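Local coordinates for protein formyltransferase (Francisella tularensis subsp. tularensis, PDB 4NV1) that belongs to the formyltransferase family, combining a Rossmann-type mixed-sheet domain with a C-terminal dimerization domain, and binds dTDP-4-amino-4,6-dideoxyglucose, at residues Q30-C35 and G66-G71; I55-N60 and L79-L84. All blocks are in the same frame, centred on the assembly; numbering follows the deposited sequence.

Interaction 1: Q30-C35 and G66-G71; sequences QVDYFC and GKYDLG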
# COMPACT_ATOMS: atom_id res chain seq x y z
N GLN A 30 -20.38 -28.50 -29.97
CA GLN A 30 -21.35 -28.42 -28.89
C GLN A 30 -20.56 -28.40 -27.61
O GLN A 30 -19.58 -29.12 -27.49
CB GLN A 30 -22.33 -29.63 -28.88
CG GLN A 30 -22.72 -30.16 -30.27
CD GLN A 30 -23.77 -31.27 -30.23
OE1 GLN A 30 -23.61 -32.32 -30.87
NE2 GLN A 30 -24.82 -31.06 -29.46
N VAL A 31 -20.97 -27.63 -26.61
CA VAL A 31 -20.13 -27.56 -25.42
C VAL A 31 -20.98 -27.50 -24.15
O VAL A 31 -21.82 -26.62 -24.09
CB VAL A 31 -19.17 -26.35 -25.52
CG1 VAL A 31 -19.86 -25.08 -25.98
CG2 VAL A 31 -18.56 -26.04 -24.19
N ASP A 32 -20.74 -28.37 -23.17
CA ASP A 32 -21.23 -28.19 -21.80
C ASP A 32 -20.17 -27.63 -20.86
O ASP A 32 -19.02 -28.04 -20.91
CB ASP A 32 -21.71 -29.52 -21.21
CG ASP A 32 -22.72 -30.20 -22.11
OD1 ASP A 32 -23.47 -29.45 -22.73
OD2 ASP A 32 -22.72 -31.44 -22.28
N TYR A 33 -20.58 -26.75 -19.95
CA TYR A 33 -19.69 -26.11 -19.01
C TYR A 33 -20.00 -26.56 -17.60
O TYR A 33 -21.15 -26.51 -17.15
CB TYR A 33 -19.85 -24.59 -19.08
CG TYR A 33 -19.45 -23.95 -20.36
CD1 TYR A 33 -20.37 -23.72 -21.36
CD2 TYR A 33 -18.13 -23.52 -20.59
CE1 TYR A 33 -20.02 -23.13 -22.56
CE2 TYR A 33 -17.79 -22.91 -21.79
CZ TYR A 33 -18.72 -22.72 -22.79
OH TYR A 33 -18.38 -22.15 -24.02
N PHE A 34 -18.96 -26.95 -16.88
CA PHE A 34 -19.06 -27.30 -15.48
C PHE A 34 -18.13 -26.43 -14.64
O PHE A 34 -17.09 -25.94 -15.07
CB PHE A 34 -18.64 -28.73 -15.25
CG PHE A 34 -19.37 -29.72 -16.10
CD1 PHE A 34 -18.85 -30.13 -17.32
CD2 PHE A 34 -20.58 -30.28 -15.67
CE1 PHE A 34 -19.51 -31.07 -18.12
CE2 PHE A 34 -21.23 -31.24 -16.46
CZ PHE A 34 -20.68 -31.64 -17.69
N CYS A 35 -18.52 -26.34 -13.39
CA CYS A 35 -17.79 -25.62 -12.36
C CYS A 35 -17.80 -26.48 -11.11
O CYS A 35 -18.21 -27.64 -11.15
CB CYS A 35 -18.49 -24.30 -12.12
SG CYS A 35 -20.08 -24.46 -11.27
N GLY A 66 -16.70 -40.96 -22.60
CA GLY A 66 -17.61 -41.53 -23.58
C GLY A 66 -18.68 -40.59 -24.11
O GLY A 66 -19.26 -40.89 -25.14
N LYS A 67 -18.87 -39.44 -23.46
CA LYS A 67 -19.83 -38.43 -23.89
C LYS A 67 -19.19 -37.24 -24.62
O LYS A 67 -19.90 -36.49 -25.28
CB LYS A 67 -20.53 -37.92 -22.64
CG LYS A 67 -21.17 -39.08 -21.90
CD LYS A 67 -21.41 -38.76 -20.44
CE LYS A 67 -22.88 -38.68 -20.10
NZ LYS A 67 -22.97 -38.04 -18.76
N TYR A 68 -17.88 -37.05 -24.51
CA TYR A 68 -17.25 -35.84 -25.08
C TYR A 68 -16.04 -36.22 -25.95
O TYR A 68 -15.43 -37.24 -25.70
CB TYR A 68 -16.82 -34.93 -23.94
CG TYR A 68 -18.00 -34.41 -23.17
CD1 TYR A 68 -18.75 -33.38 -23.69
CD2 TYR A 68 -18.41 -34.98 -21.98
CE1 TYR A 68 -19.84 -32.90 -23.04
CE2 TYR A 68 -19.51 -34.46 -21.30
CZ TYR A 68 -20.23 -33.45 -21.87
OH TYR A 68 -21.37 -32.87 -21.34
N ASP A 69 -15.64 -35.38 -26.88
CA ASP A 69 -14.46 -35.62 -27.72
C ASP A 69 -13.19 -34.94 -27.17
O ASP A 69 -12.05 -35.22 -27.55
CB ASP A 69 -14.69 -34.96 -29.06
CG ASP A 69 -15.71 -35.67 -29.91
OD1 ASP A 69 -16.59 -34.99 -30.51
OD2 ASP A 69 -15.65 -36.91 -29.95
N LEU A 70 -13.42 -33.92 -26.36
CA LEU A 70 -12.44 -32.93 -25.96
C LEU A 70 -12.84 -32.38 -24.62
O LEU A 70 -14.01 -32.09 -24.41
CB LEU A 70 -12.46 -31.84 -27.03
CG LEU A 70 -11.55 -30.64 -26.98
CD1 LEU A 70 -10.13 -31.16 -26.72
CD2 LEU A 70 -11.69 -29.90 -28.31
N GLY A 71 -11.92 -32.27 -23.69
CA GLY A 71 -12.11 -31.50 -22.48
C GLY A 71 -11.08 -30.40 -22.24
O GLY A 71 -9.90 -30.54 -22.61

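Interaction 2: I55-N60 and L79-L84; sequences IDMKKN and LFPAKL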
# COMPACT_ATOMS: atom_id res chain seq x y z
N ILE A 55 -20.06 -29.99 -10.46
CA ILE A 55 -19.72 -31.39 -10.62
C ILE A 55 -18.61 -31.70 -9.64
O ILE A 55 -17.73 -30.87 -9.38
CB ILE A 55 -19.22 -31.71 -12.05
CG1 ILE A 55 -18.96 -33.18 -12.26
CG2 ILE A 55 -17.87 -31.08 -12.39
CD1 ILE A 55 -19.05 -33.54 -13.73
N ASP A 56 -18.64 -32.92 -9.15
CA ASP A 56 -17.59 -33.44 -8.31
C ASP A 56 -16.75 -34.25 -9.27
O ASP A 56 -17.17 -35.33 -9.70
CB ASP A 56 -18.21 -34.33 -7.22
CG ASP A 56 -17.19 -34.79 -6.20
OD1 ASP A 56 -17.45 -34.53 -5.00
OD2 ASP A 56 -16.16 -35.39 -6.59
N MET A 57 -15.59 -33.72 -9.64
CA MET A 57 -14.76 -34.41 -10.60
C MET A 57 -14.13 -35.59 -9.89
O MET A 57 -13.83 -36.59 -10.55
CB MET A 57 -13.64 -33.52 -11.17
CG MET A 57 -14.12 -32.42 -12.09
SD MET A 57 -14.79 -32.91 -13.69
CE MET A 57 -13.48 -33.97 -14.25
N LYS A 58 -13.91 -35.50 -8.58
CA LYS A 58 -13.21 -36.59 -7.89
C LYS A 58 -14.02 -37.88 -7.93
O LYS A 58 -13.48 -38.96 -8.24
CB LYS A 58 -12.91 -36.26 -6.43
CG LYS A 58 -11.84 -37.16 -5.84
CD LYS A 58 -11.78 -37.07 -4.33
CE LYS A 58 -11.57 -35.64 -3.85
NZ LYS A 58 -10.39 -35.07 -4.56
N LYS A 59 -15.30 -37.72 -7.57
CA LYS A 59 -16.30 -38.76 -7.64
C LYS A 59 -16.50 -39.23 -9.07
O LYS A 59 -16.24 -40.39 -9.37
CB LYS A 59 -17.68 -38.24 -7.21
CG LYS A 59 -18.03 -38.20 -5.73
CD LYS A 59 -19.48 -37.74 -5.59
CE LYS A 59 -20.07 -37.91 -4.20
NZ LYS A 59 -20.23 -39.35 -3.88
N ASN A 60 -16.95 -38.30 -9.91
CA ASN A 60 -17.77 -38.56 -11.10
C ASN A 60 -17.15 -38.10 -12.44
O ASN A 60 -17.79 -38.08 -13.49
CB ASN A 60 -19.09 -37.79 -10.92
CG ASN A 60 -19.89 -38.29 -9.74
OD1 ASN A 60 -19.91 -39.48 -9.46
ND2 ASN A 60 -20.56 -37.39 -9.03
N LEU A 79 -8.96 -31.25 -9.91
CA LEU A 79 -8.15 -32.09 -10.79
C LEU A 79 -8.91 -33.27 -11.38
O LEU A 79 -9.73 -33.93 -10.70
CB LEU A 79 -6.99 -32.67 -10.01
CG LEU A 79 -6.22 -31.58 -9.23
CD1 LEU A 79 -5.46 -32.22 -8.08
CD2 LEU A 79 -5.34 -30.78 -10.18
N PHE A 80 -8.59 -33.54 -12.64
CA PHE A 80 -9.32 -34.46 -13.48
C PHE A 80 -8.78 -35.84 -13.11
O PHE A 80 -7.57 -35.99 -12.91
CB PHE A 80 -9.04 -34.21 -14.97
CG PHE A 80 -9.76 -33.04 -15.61
CD1 PHE A 80 -10.23 -31.94 -14.91
CD2 PHE A 80 -9.87 -33.01 -16.98
CE1 PHE A 80 -10.85 -30.88 -15.56
CE2 PHE A 80 -10.45 -31.96 -17.64
CZ PHE A 80 -10.96 -30.90 -16.93
N PRO A 81 -9.65 -36.84 -12.99
CA PRO A 81 -9.23 -38.22 -12.75
C PRO A 81 -8.32 -38.80 -13.82
O PRO A 81 -8.36 -38.37 -14.95
CB PRO A 81 -10.55 -39.00 -12.75
CG PRO A 81 -11.53 -38.00 -12.24
CD PRO A 81 -11.06 -36.61 -12.61
N ALA A 82 -7.52 -39.80 -13.47
CA ALA A 82 -6.52 -40.30 -14.40
C ALA A 82 -7.15 -40.87 -15.65
O ALA A 82 -6.67 -40.63 -16.73
CB ALA A 82 -5.61 -41.32 -13.74
N LYS A 83 -8.23 -41.62 -15.51
CA LYS A 83 -8.72 -42.42 -16.61
C LYS A 83 -9.53 -41.51 -17.52
O LYS A 83 -9.65 -41.75 -18.73
CB LYS A 83 -9.61 -43.54 -16.08
CG LYS A 83 -9.23 -43.98 -14.67
CD LYS A 83 -9.50 -45.45 -14.43
CE LYS A 83 -8.47 -46.05 -13.48
NZ LYS A 83 -8.70 -47.52 -13.33
N LEU A 84 -10.09 -40.44 -16.95
CA LEU A 84 -10.68 -39.42 -17.84
C LEU A 84 -9.59 -38.86 -18.78
O LEU A 84 -9.69 -38.91 -19.98
CB LEU A 84 -11.25 -38.30 -17.01
CG LEU A 84 -11.90 -37.24 -17.91
CD1 LEU A 84 -13.05 -37.65 -18.81
CD2 LEU A 84 -12.31 -36.09 -17.03

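Interaction 1: Q30-C35 and G66-G71
Y68, just ahead of strand 70-74, meets D32 and F34 of strand 29-35 on one face of the central sheet. Strand 4-9 runs between the two strands, so the contact is made by side chains reaching across it. D32 and F34 are two residues apart and both point toward Y68. The Y68 ring approaches F34 from the opposite direction. Its OH lies 3.9 Å from F34 CZ, at the edge of the phenylalanine ring and near its plane. Farther back, F34 CE1 and Y68 CZ are 4.5 Å apart, a loose apolar contact. The aspartate comes in at about a right angle to the tyrosine, with its carboxylate plane turned 87° from the ring. With CG of D32 beside the backbone N (chi1 -53°), the carboxylate is carried toward Y68. The model places OD2 of D32 only 2.2 Å from OH of Y68. That is too short for a sound bond, so the detail of this polar meeting is doubtful. K5 NZ gives D32 OD2 a weak, long ion pair. F7, on the intervening strand, meets Y68 edge-to-face and also touches F34. Backbone hydrogen bonds of D32 with I6 and V8, and of F34 with V8, tie strand 29-35 to strand 4-9. V31 and Y33 point the other way and pack on helix 13-24. Strands 29-35, 4-9 and 70-74, side by side and parallel with the earliest in the middle, are characteristic of the Rossmann-type fold of formyltransferases.

Interaction 2: I55-N60 and L79-L84
D56 OD2 accepts a hydrogen bond from K59 N at 2.7 Å, nearly straight at 175°. The N-H comes in from above the carboxylate plane. This is an N-cap bond, with D56 placed right before helix 57-60. A backbone bond from N60 N to D56 O, 3.0 Å long, closes the turn. The capped turn presents M57 to segment 79-84. Its side chain bends at chi2 (-70°) and again at chi3, which carries CE over one face of the F80 ring. M57 CE sits 4.2 Å from the F80 ring centroid, a CH-pi contact offset toward the rim. The sulfur M57 SD follows obliquely at 5.2 Å from the F80 centroid. The same methyl also packs on L84 and P81, with M57 CE 3.7 Å from L84 CD2 and 3.9 Å from P81 CD. P81 is itself the N-cap residue of helix 82-87, and its CG lies 3.2 Å from M57 O. Nearby, Q78 binds both I55 O and M57 N through its side-chain amide. F80 and L84 also reach strand 4-9, on V9 and F7. The arrangement is a Met-aromatic contact joining the starts of two short helices beside the sheet.

Overall arrangement
The two interactions interleave along the chain: 30-35, 55-60, 66-71, then 79-84. Their centres are 13 Å apart, on the same side of the chain's centre. They touch where I55 CG2 lies 3.7 Å from C35 O and 3.8 Å from F34 CB. Interaction 1 crosses the parallel part of the sheet, at the surface. Interaction 2 joins the short helices 57-60 and 82-87, which come before and after strand 70-74. Strand 4-9 contributes to both, as F7 touches F34, Y68 and L84. Interaction 2 is nearer the bound dTDP-4-amino-4,6-dideoxyglucose: the L79 side chain is about 8 Å from it, the F34 side chain about 13 Å. H75, S76 and K77 of its pocket follow strand 70-74.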